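Long-range contact in methionine gamma-lyase (Trichomonas vaginalis, PDB 1PFF), which belongs to the family of PLP-dependent enzymes of cysteine and methionine metabolism and assembles from four protein chains: residues 276-281 against 312-317. Residues are numbered along the deposited sequence; the frame is centred on the assembly and turned at random.
Sequences GPESLI and GCENVQ
The carboxylate of E314, in the loop just before helix 316-328, takes hold of S279 at two points, a worked example of one acidic side chain tying two loops together. Its OE2 accepts the backbone N of S279 at 2.7 Å, on the syn lone pair and in a nearly straight bond (175°). The other oxygen, OE1, receives the hydroxyl OG of S279, also at 2.7 Å, but from above the carboxylate plane, so that main chain and side chain of one serine each take one oxygen, which should limit the rotation of the acid group. A bend in the glutamate chain, chi2 97°, brings the carboxylate up to the serine. OE2 also lies 3.4 Å from CA of E278, while the E278 carboxylate stays apart, its OE2 4.9 Å from OE2 of E314, a separation at which the like charges may still disfavour each other.

S279 OG is used twice: besides giving its proton to E314, it accepts from the backbone N of G312 at 2.9 Å. OG lies beside the serine's own backbone N (chi1 -63°), which places it between G312 N and E314 OE1. G312 runs close by, its CA 3.4 Å from O of P277. A step further, C313 N donates to P277 O at 2.8 Å, approaching well above the carbonyl plane, and SG of C313 rests loosely near CB of P277. P277, E278 and C313 also pack against T195, L194 and M198 of the second subunit.

Further along, N315, at the N-cap position, accepts Q317 N through OD1 and so caps helix 316-328. The four hydrogen bonds thus join the loop entering strand 280-282 to the turn between its antiparallel neighbour, strand 306-310, and the final helix, a strand-to-helix junction in the smaller, C-terminal domain of the PLP-dependent aminotransferase-like fold.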
loop_
_atom_site.group_PDB
_atom_site.type_symbol
_atom_site.label_atom_id
_atom_site.label_comp_id
_atom_site.label_asym_id
_atom_site.label_seq_id
_atom_site.Cartn_x
_atom_site.Cartn_y
_atom_site.Cartn_z
ATOM N N GLY A 276 16.961 -12.317 -4.807
ATOM C CA GLY A 276 16.280 -11.365 -5.665
ATOM C C GLY A 276 16.666 -11.595 -7.115
ATOM O O GLY A 276 17.575 -12.384 -7.391
ATOM N N PRO A 277 15.988 -10.910 -8.040
ATOM C CA PRO A 277 16.129 -11.191 -9.477
ATOM C C PRO A 277 17.317 -10.502 -10.150
ATOM O O PRO A 277 17.500 -10.672 -11.360
ATOM C CB PRO A 277 14.803 -10.683 -10.057
ATOM C CG PRO A 277 14.400 -9.566 -9.148
ATOM C CD PRO A 277 15.026 -9.819 -7.787
ATOM N N GLU A 278 18.092 -9.740 -9.379
ATOM C CA GLU A 278 19.303 -9.090 -9.867
ATOM C C GLU A 278 20.522 -9.774 -9.252
ATOM O O GLU A 278 20.459 -10.263 -8.120
ATOM C CB GLU A 278 19.315 -7.601 -9.504
ATOM C CG GLU A 278 18.182 -6.790 -10.119
ATOM C CD GLU A 278 18.587 -5.362 -10.451
ATOM O OE1 GLU A 278 19.148 -4.671 -9.567
ATOM O OE2 GLU A 278 18.337 -4.926 -11.600
ATOM N N SER A 279 21.623 -9.807 -9.995
ATOM C CA SER A 279 22.844 -10.454 -9.511
ATOM C C SER A 279 23.478 -9.647 -8.385
ATOM O O SER A 279 23.703 -8.434 -8.530
ATOM C CB SER A 279 23.835 -10.663 -10.653
ATOM O OG SER A 279 23.282 -11.534 -11.621
ATOM N N LEU A 280 23.722 -10.321 -7.258
ATOM C CA LEU A 280 24.349 -9.704 -6.086
ATOM C C LEU A 280 25.537 -10.526 -5.591
ATOM O O LEU A 280 25.559 -11.750 -5.722
ATOM C CB LEU A 280 23.339 -9.497 -4.947
ATOM C CG LEU A 280 22.051 -8.713 -5.245
ATOM C CD1 LEU A 280 21.063 -8.860 -4.100
ATOM C CD2 LEU A 280 22.328 -7.236 -5.544
ATOM N N ILE A 281 26.511 -9.840 -4.994
ATOM C CA ILE A 281 27.774 -10.465 -4.608
ATOM C C ILE A 281 28.247 -9.886 -3.274
ATOM O O ILE A 281 27.944 -8.733 -2.936
ATOM C CB ILE A 281 28.830 -10.290 -5.746
ATOM C CG1 ILE A 281 30.027 -11.241 -5.573
ATOM C CG2 ILE A 281 29.300 -8.827 -5.869
ATOM C CD1 ILE A 281 30.802 -11.487 -6.875
ATOM N N GLY A 312 21.377 -13.476 -10.762
ATOM C CA GLY A 312 20.072 -12.933 -11.101
ATOM C C GLY A 312 19.598 -13.327 -12.487
ATOM O O GLY A 312 20.153 -14.237 -13.110
ATOM N N CYS A 313 18.585 -12.618 -12.981
ATOM C CA CYS A 313 17.944 -12.964 -14.244
ATOM C C CYS A 313 18.397 -12.123 -15.435
ATOM O O CYS A 313 17.776 -12.186 -16.496
ATOM C CB CYS A 313 16.431 -12.855 -14.099
ATOM S SG CYS A 313 15.772 -13.988 -12.871
ATOM N N GLU A 314 19.471 -11.360 -15.264
ATOM C CA GLU A 314 20.040 -10.557 -16.355
ATOM C C GLU A 314 20.509 -11.465 -17.495
ATOM O O GLU A 314 20.633 -12.680 -17.311
ATOM C CB GLU A 314 21.224 -9.718 -15.851
ATOM C CG GLU A 314 20.909 -8.764 -14.702
ATOM C CD GLU A 314 21.271 -9.333 -13.336
ATOM O OE1 GLU A 314 21.269 -10.573 -13.172
ATOM O OE2 GLU A 314 21.551 -8.534 -12.419
ATOM N N ASN A 315 20.770 -10.885 -18.670
ATOM C CA ASN A 315 21.443 -11.621 -19.742
ATOM C C ASN A 315 22.715 -12.242 -19.181
ATOM O O ASN A 315 23.548 -11.536 -18.615
ATOM C CB ASN A 315 21.796 -10.689 -20.904
ATOM C CG ASN A 315 22.328 -11.436 -22.130
ATOM O OD1 ASN A 315 23.148 -12.354 -22.029
ATOM N ND2 ASN A 315 21.869 -11.020 -23.300
ATOM N N VAL A 316 22.860 -13.557 -19.327
ATOM C CA VAL A 316 23.984 -14.276 -18.710
ATOM C C VAL A 316 25.347 -13.768 -19.191
ATOM O O VAL A 316 26.305 -13.734 -18.426
ATOM C CB VAL A 316 23.860 -15.830 -18.871
ATOM C CG1 VAL A 316 24.031 -16.271 -20.331
ATOM C CG2 VAL A 316 24.838 -16.547 -17.947
ATOM N N GLN A 317 25.414 -13.362 -20.454
ATOM C CA GLN A 317 26.659 -12.863 -21.032
ATOM C C GLN A 317 27.117 -11.578 -20.339
ATOM O O GLN A 317 28.303 -11.403 -20.113
ATOM C CB GLN A 317 26.515 -12.655 -22.543
ATOM C CG GLN A 317 27.841 -12.673 -23.324
ATOM C CD GLN A 317 28.801 -13.756 -22.856
ATOM O OE1 GLN A 317 28.489 -14.944 -22.943
ATOM N NE2 GLN A 317 29.963 -13.348 -22.339
#